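Extracellular ligand-binding receptor (Desulfitobacterium hafniense, PDB 4Q6B) probably captures leucine outside the membrane as the substrate-binding component of an ABC transporter for amino acids. Local coordinates at residues A[126-137]-A[158-169]. Sequence-based numbering, arbitrary orientation.
Sequences DQEIARQLAIYL and LANAFEDYARAQ
Ala130 and Ala134 pack directly against the helix that carries Ala161, Phe162 and Tyr165, and their small methyls let the two axes approach to 8.5 Å at a crossing angle of -35°. The Ala130 methyl is a knob in the hole made by Leu158, Ala161, Phe162 and Tyr165, with its CB 4.0 Å from Ala161 CB. Phe162 returns the fit among Ala130, Leu133, Ala134 and Leu137. Its CG stands anti to the backbone N (chi1 -177°), which brings the flat ring in among the residues of helix 126-139, where Leu137 CD1 meets the ring edge 3.8 Å from CZ.

Tyr165 suits the more open flank, being apolar along its ring and polar at its end. Arg131 spreads its aliphatic part over one face in a CH-pi contact, CB lying 3.8 Å from the ring centroid, while its guanidinium turns back to a salt bridge with Glu128 of its own helix. The extended chain of Gln127 donates from NE2 to Tyr165 OH at 3.1 Å, nearly straight at 161° and close to its amide plane. A leucine in place of Tyr165 would probably leave the Gln127 amide without this acceptor and the Arg131 methylenes without a flat surface to lie on. Farther along, a water donates to both Ile135 O and Gln169 OE1.

Strand 144-149 joins helices 126-139 and 153-168, which pack side by side against its mixed sheet, an alpha/beta layering characteristic of a lobe of periplasmic binding proteins; the N-terminal end of helix 126-139 lies near the bound leucine.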
loop_
_atom_site.group_PDB
_atom_site.type_symbol
_atom_site.label_atom_id
_atom_site.label_comp_id
_atom_site.label_asym_id
_atom_site.label_seq_id
_atom_site.Cartn_x
_atom_site.Cartn_y
_atom_site.Cartn_z
ATOM N N ASP A 126 -0.680 -6.063 -4.548
ATOM C CA ASP A 126 0.617 -6.646 -4.973
ATOM C C ASP A 126 0.599 -7.110 -6.410
ATOM O O ASP A 126 1.612 -7.043 -7.093
ATOM C CB ASP A 126 1.000 -7.863 -4.110
ATOM C CG ASP A 126 1.318 -7.497 -2.685
ATOM O OD1 ASP A 126 1.740 -6.345 -2.428
ATOM O OD2 ASP A 126 1.128 -8.391 -1.802
ATOM N N GLN A 127 -0.528 -7.654 -6.827
ATOM C CA GLN A 127 -0.709 -8.147 -8.183
ATOM C C GLN A 127 -0.653 -7.012 -9.203
ATOM O O GLN A 127 -0.017 -7.133 -10.264
ATOM C CB GLN A 127 -1.993 -8.970 -8.276
ATOM C CG GLN A 127 -2.540 -9.114 -9.666
ATOM C CD GLN A 127 -3.667 -10.112 -9.731
ATOM O OE1 GLN A 127 -4.150 -10.586 -8.693
ATOM N NE2 GLN A 127 -4.091 -10.456 -10.952
ATOM N N GLU A 128 -1.270 -5.877 -8.889
ATOM C CA GLU A 128 -1.214 -4.729 -9.819
ATOM C C GLU A 128 0.174 -4.078 -9.881
ATOM O O GLU A 128 0.646 -3.682 -10.949
ATOM C CB GLU A 128 -2.269 -3.698 -9.403
ATOM C CG GLU A 128 -2.318 -2.512 -10.328
ATOM C CD GLU A 128 -2.562 -2.906 -11.805
ATOM O OE1 GLU A 128 -3.181 -3.974 -12.064
ATOM O OE2 GLU A 128 -2.129 -2.138 -12.701
ATOM N N ILE A 129 0.854 -4.023 -8.733
ATOM C CA ILE A 129 2.216 -3.527 -8.660
ATOM C C ILE A 129 3.129 -4.424 -9.503
ATOM O O ILE A 129 3.915 -3.925 -10.319
ATOM C CB ILE A 129 2.654 -3.522 -7.173
ATOM C CG1 ILE A 129 1.976 -2.336 -6.478
ATOM C CG2 ILE A 129 4.171 -3.478 -7.013
ATOM C CD1 ILE A 129 1.935 -2.495 -4.911
ATOM N N ALA A 130 2.977 -5.742 -9.342
ATOM C CA ALA A 130 3.778 -6.722 -10.125
ATOM C C ALA A 130 3.555 -6.555 -11.623
ATOM O O ALA A 130 4.505 -6.572 -12.391
ATOM C CB ALA A 130 3.456 -8.184 -9.692
ATOM N N ARG A 131 2.301 -6.366 -12.022
ATOM C CA ARG A 131 1.934 -6.222 -13.428
ATOM C C ARG A 131 2.619 -4.997 -14.054
ATOM O O ARG A 131 3.170 -5.074 -15.156
ATOM C CB ARG A 131 0.413 -6.106 -13.536
ATOM C CG ARG A 131 -0.113 -6.113 -14.950
ATOM C CD ARG A 131 -1.632 -6.344 -14.938
ATOM N NE ARG A 131 -2.402 -5.139 -14.613
ATOM C CZ ARG A 131 -3.433 -4.691 -15.331
ATOM N NH1 ARG A 131 -4.069 -3.594 -14.957
ATOM N NH2 ARG A 131 -3.821 -5.335 -16.417
ATOM N N GLN A 132 2.625 -3.871 -13.338
ATOM C CA GLN A 132 3.205 -2.653 -13.896
ATOM C C GLN A 132 4.701 -2.754 -13.897
ATOM O O GLN A 132 5.341 -2.216 -14.806
ATOM C CB GLN A 132 2.793 -1.427 -13.064
ATOM C CG GLN A 132 1.327 -1.222 -13.028
ATOM C CD GLN A 132 0.834 -0.550 -14.271
ATOM O OE1 GLN A 132 1.625 -0.074 -15.090
ATOM N NE2 GLN A 132 -0.480 -0.503 -14.428
ATOM N N LEU A 133 5.269 -3.414 -12.869
ATOM C CA LEU A 133 6.737 -3.595 -12.845
ATOM C C LEU A 133 7.211 -4.451 -14.006
ATOM O O LEU A 133 8.258 -4.130 -14.629
ATOM C CB LEU A 133 7.262 -4.196 -11.521
ATOM C CG LEU A 133 7.279 -3.241 -10.340
ATOM C CD1 LEU A 133 7.414 -4.073 -9.065
ATOM C CD2 LEU A 133 8.413 -2.221 -10.473
ATOM N N ALA A 134 6.446 -5.487 -14.350
ATOM C CA ALA A 134 6.881 -6.354 -15.453
ATOM C C ALA A 134 6.868 -5.601 -16.774
ATOM O O ALA A 134 7.786 -5.740 -17.610
ATOM C CB ALA A 134 6.020 -7.601 -15.557
ATOM N N ILE A 135 5.834 -4.795 -16.964
ATOM C CA ILE A 135 5.727 -3.998 -18.196
ATOM C C ILE A 135 6.904 -3.051 -18.345
ATOM O O ILE A 135 7.478 -2.947 -19.417
ATOM C CB ILE A 135 4.387 -3.243 -18.263
ATOM C CG1 ILE A 135 3.301 -4.284 -18.566
ATOM C CG2 ILE A 135 4.426 -2.146 -19.365
ATOM C CD1 ILE A 135 1.910 -3.783 -18.435
ATOM N N TYR A 136 7.244 -2.365 -17.276
ATOM C CA TYR A 136 8.322 -1.383 -17.302
ATOM C C TYR A 136 9.650 -2.085 -17.534
ATOM O O TYR A 136 10.473 -1.644 -18.354
ATOM C CB TYR A 136 8.361 -0.612 -15.978
ATOM C CG TYR A 136 9.517 0.367 -15.943
ATOM C CD1 TYR A 136 9.472 1.548 -16.667
ATOM C CD2 TYR A 136 10.667 0.085 -15.196
ATOM C CE1 TYR A 136 10.538 2.440 -16.629
ATOM C CE2 TYR A 136 11.721 0.966 -15.160
ATOM C CZ TYR A 136 11.652 2.132 -15.869
ATOM O OH TYR A 136 12.733 2.995 -15.838
ATOM N N LEU A 137 9.868 -3.180 -16.801
ATOM C CA LEU A 137 11.177 -3.847 -16.866
ATOM C C LEU A 137 11.409 -4.425 -18.251
ATOM O O LEU A 137 12.524 -4.349 -18.800
ATOM C CB LEU A 137 11.283 -4.924 -15.791
ATOM C CG LEU A 137 11.386 -4.322 -14.377
ATOM C CD1 LEU A 137 11.182 -5.474 -13.378
ATOM C CD2 LEU A 137 12.752 -3.622 -14.169
ATOM N N LEU A 158 3.499 -12.691 -4.165
ATOM C CA LEU A 158 4.061 -11.623 -4.997
ATOM C C LEU A 158 5.062 -12.176 -6.017
ATOM O O LEU A 158 5.136 -11.670 -7.149
ATOM C CB LEU A 158 4.717 -10.537 -4.128
ATOM C CG LEU A 158 5.479 -9.413 -4.834
ATOM C CD1 LEU A 158 4.594 -8.660 -5.782
ATOM C CD2 LEU A 158 6.014 -8.477 -3.809
ATOM N N ALA A 159 5.820 -13.205 -5.612
ATOM C CA ALA A 159 6.764 -13.899 -6.490
ATOM C C ALA A 159 6.050 -14.561 -7.668
ATOM O O ALA A 159 6.506 -14.411 -8.816
ATOM C CB ALA A 159 7.629 -14.968 -5.700
ATOM N N ASN A 160 4.962 -15.303 -7.385
ATOM C CA ASN A 160 4.222 -15.969 -8.455
ATOM C C ASN A 160 3.527 -14.968 -9.388
ATOM O O ASN A 160 3.521 -15.181 -10.602
ATOM C CB ASN A 160 3.200 -16.959 -7.910
ATOM C CG ASN A 160 3.849 -18.147 -7.253
ATOM O OD1 ASN A 160 5.010 -18.459 -7.513
ATOM N ND2 ASN A 160 3.105 -18.817 -6.391
ATOM N N ALA A 161 2.925 -13.925 -8.816
ATOM C CA ALA A 161 2.396 -12.807 -9.639
ATOM C C ALA A 161 3.455 -12.185 -10.559
ATOM O O ALA A 161 3.242 -12.010 -11.778
ATOM C CB ALA A 161 1.752 -11.723 -8.762
ATOM N N PHE A 162 4.605 -11.837 -9.998
ATOM C CA PHE A 162 5.649 -11.256 -10.823
ATOM C C PHE A 162 6.140 -12.229 -11.910
ATOM O O PHE A 162 6.308 -11.839 -13.084
ATOM C CB PHE A 162 6.826 -10.709 -10.008
ATOM C CG PHE A 162 7.862 -10.047 -10.873
ATOM C CD1 PHE A 162 7.666 -8.764 -11.362
ATOM C CD2 PHE A 162 9.005 -10.742 -11.270
ATOM C CE1 PHE A 162 8.607 -8.173 -12.197
ATOM C CE2 PHE A 162 9.961 -10.179 -12.124
ATOM C CZ PHE A 162 9.760 -8.877 -12.584
ATOM N N GLU A 163 6.368 -13.482 -11.535
ATOM C CA GLU A 163 6.828 -14.472 -12.520
ATOM C C GLU A 163 5.828 -14.608 -13.688
ATOM O O GLU A 163 6.205 -14.660 -14.856
ATOM C CB GLU A 163 7.069 -15.837 -11.823
ATOM C CG GLU A 163 7.361 -16.961 -12.814
ATOM C CD GLU A 163 8.334 -18.017 -12.278
ATOM O OE1 GLU A 163 8.493 -18.134 -11.039
ATOM O OE2 GLU A 163 8.951 -18.723 -13.113
ATOM N N ASP A 164 4.535 -14.653 -13.369
ATOM C CA ASP A 164 3.500 -14.811 -14.393
ATOM C C ASP A 164 3.431 -13.590 -15.306
ATOM O O ASP A 164 3.406 -13.713 -16.530
ATOM C CB ASP A 164 2.144 -15.075 -13.754
ATOM C CG ASP A 164 2.094 -16.429 -13.046
ATOM O OD1 ASP A 164 1.154 -16.664 -12.265
ATOM O OD2 ASP A 164 3.022 -17.253 -13.246
ATOM N N TYR A 165 3.450 -12.395 -14.729
ATOM C CA TYR A 165 3.430 -11.223 -15.616
ATOM C C TYR A 165 4.739 -11.056 -16.391
ATOM O O TYR A 165 4.729 -10.655 -17.571
ATOM C CB TYR A 165 3.100 -9.963 -14.833
ATOM C CG TYR A 165 1.667 -9.906 -14.448
ATOM C CD1 TYR A 165 0.661 -9.852 -15.419
ATOM C CD2 TYR A 165 1.288 -9.879 -13.113
ATOM C CE1 TYR A 165 -0.675 -9.785 -15.048
ATOM C CE2 TYR A 165 -0.037 -9.812 -12.737
ATOM C CZ TYR A 165 -1.014 -9.769 -13.698
ATOM O OH TYR A 165 -2.348 -9.709 -13.342
ATOM N N ALA A 166 5.870 -11.355 -15.747
ATOM C CA ALA A 166 7.171 -11.239 -16.424
ATOM C C ALA A 166 7.204 -12.207 -17.604
ATOM O O ALA A 166 7.621 -11.836 -18.687
ATOM C CB ALA A 166 8.320 -11.531 -15.443
ATOM N N ARG A 167 6.628 -13.397 -17.438
ATOM C CA ARG A 167 6.662 -14.389 -18.513
ATOM C C ARG A 167 5.896 -13.907 -19.745
ATOM O O ARG A 167 6.334 -14.099 -20.883
ATOM C CB ARG A 167 6.125 -15.731 -18.004
ATOM C CG ARG A 167 5.961 -16.792 -19.104
ATOM C CD ARG A 167 5.266 -18.067 -18.570
ATOM N NE ARG A 167 6.009 -18.640 -17.454
ATOM C CZ ARG A 167 5.517 -18.814 -16.226
ATOM N NH1 ARG A 167 4.261 -18.462 -15.944
ATOM N NH2 ARG A 167 6.286 -19.346 -15.277
ATOM N N ALA A 168 4.769 -13.230 -19.507
ATOM C CA ALA A 168 3.971 -12.662 -20.593
ATOM C C ALA A 168 4.686 -11.523 -21.317
ATOM O O ALA A 168 4.367 -11.193 -22.470
ATOM C CB ALA A 168 2.623 -12.174 -20.030
ATOM N N GLN A 169 5.666 -10.923 -20.659
ATOM C CA GLN A 169 6.478 -9.876 -21.266
ATOM C C GLN A 169 7.727 -10.405 -21.976
ATOM O O GLN A 169 8.510 -9.640 -22.499
ATOM C CB GLN A 169 6.895 -8.846 -20.228
ATOM C CG GLN A 169 5.761 -8.065 -19.613
ATOM C CD GLN A 169 5.046 -7.210 -20.626
ATOM O OE1 GLN A 169 5.659 -6.440 -21.331
ATOM N NE2 GLN A 169 3.739 -7.355 -20.701
HETATM O O HOH W 1 6.245 -3.956 -21.873
#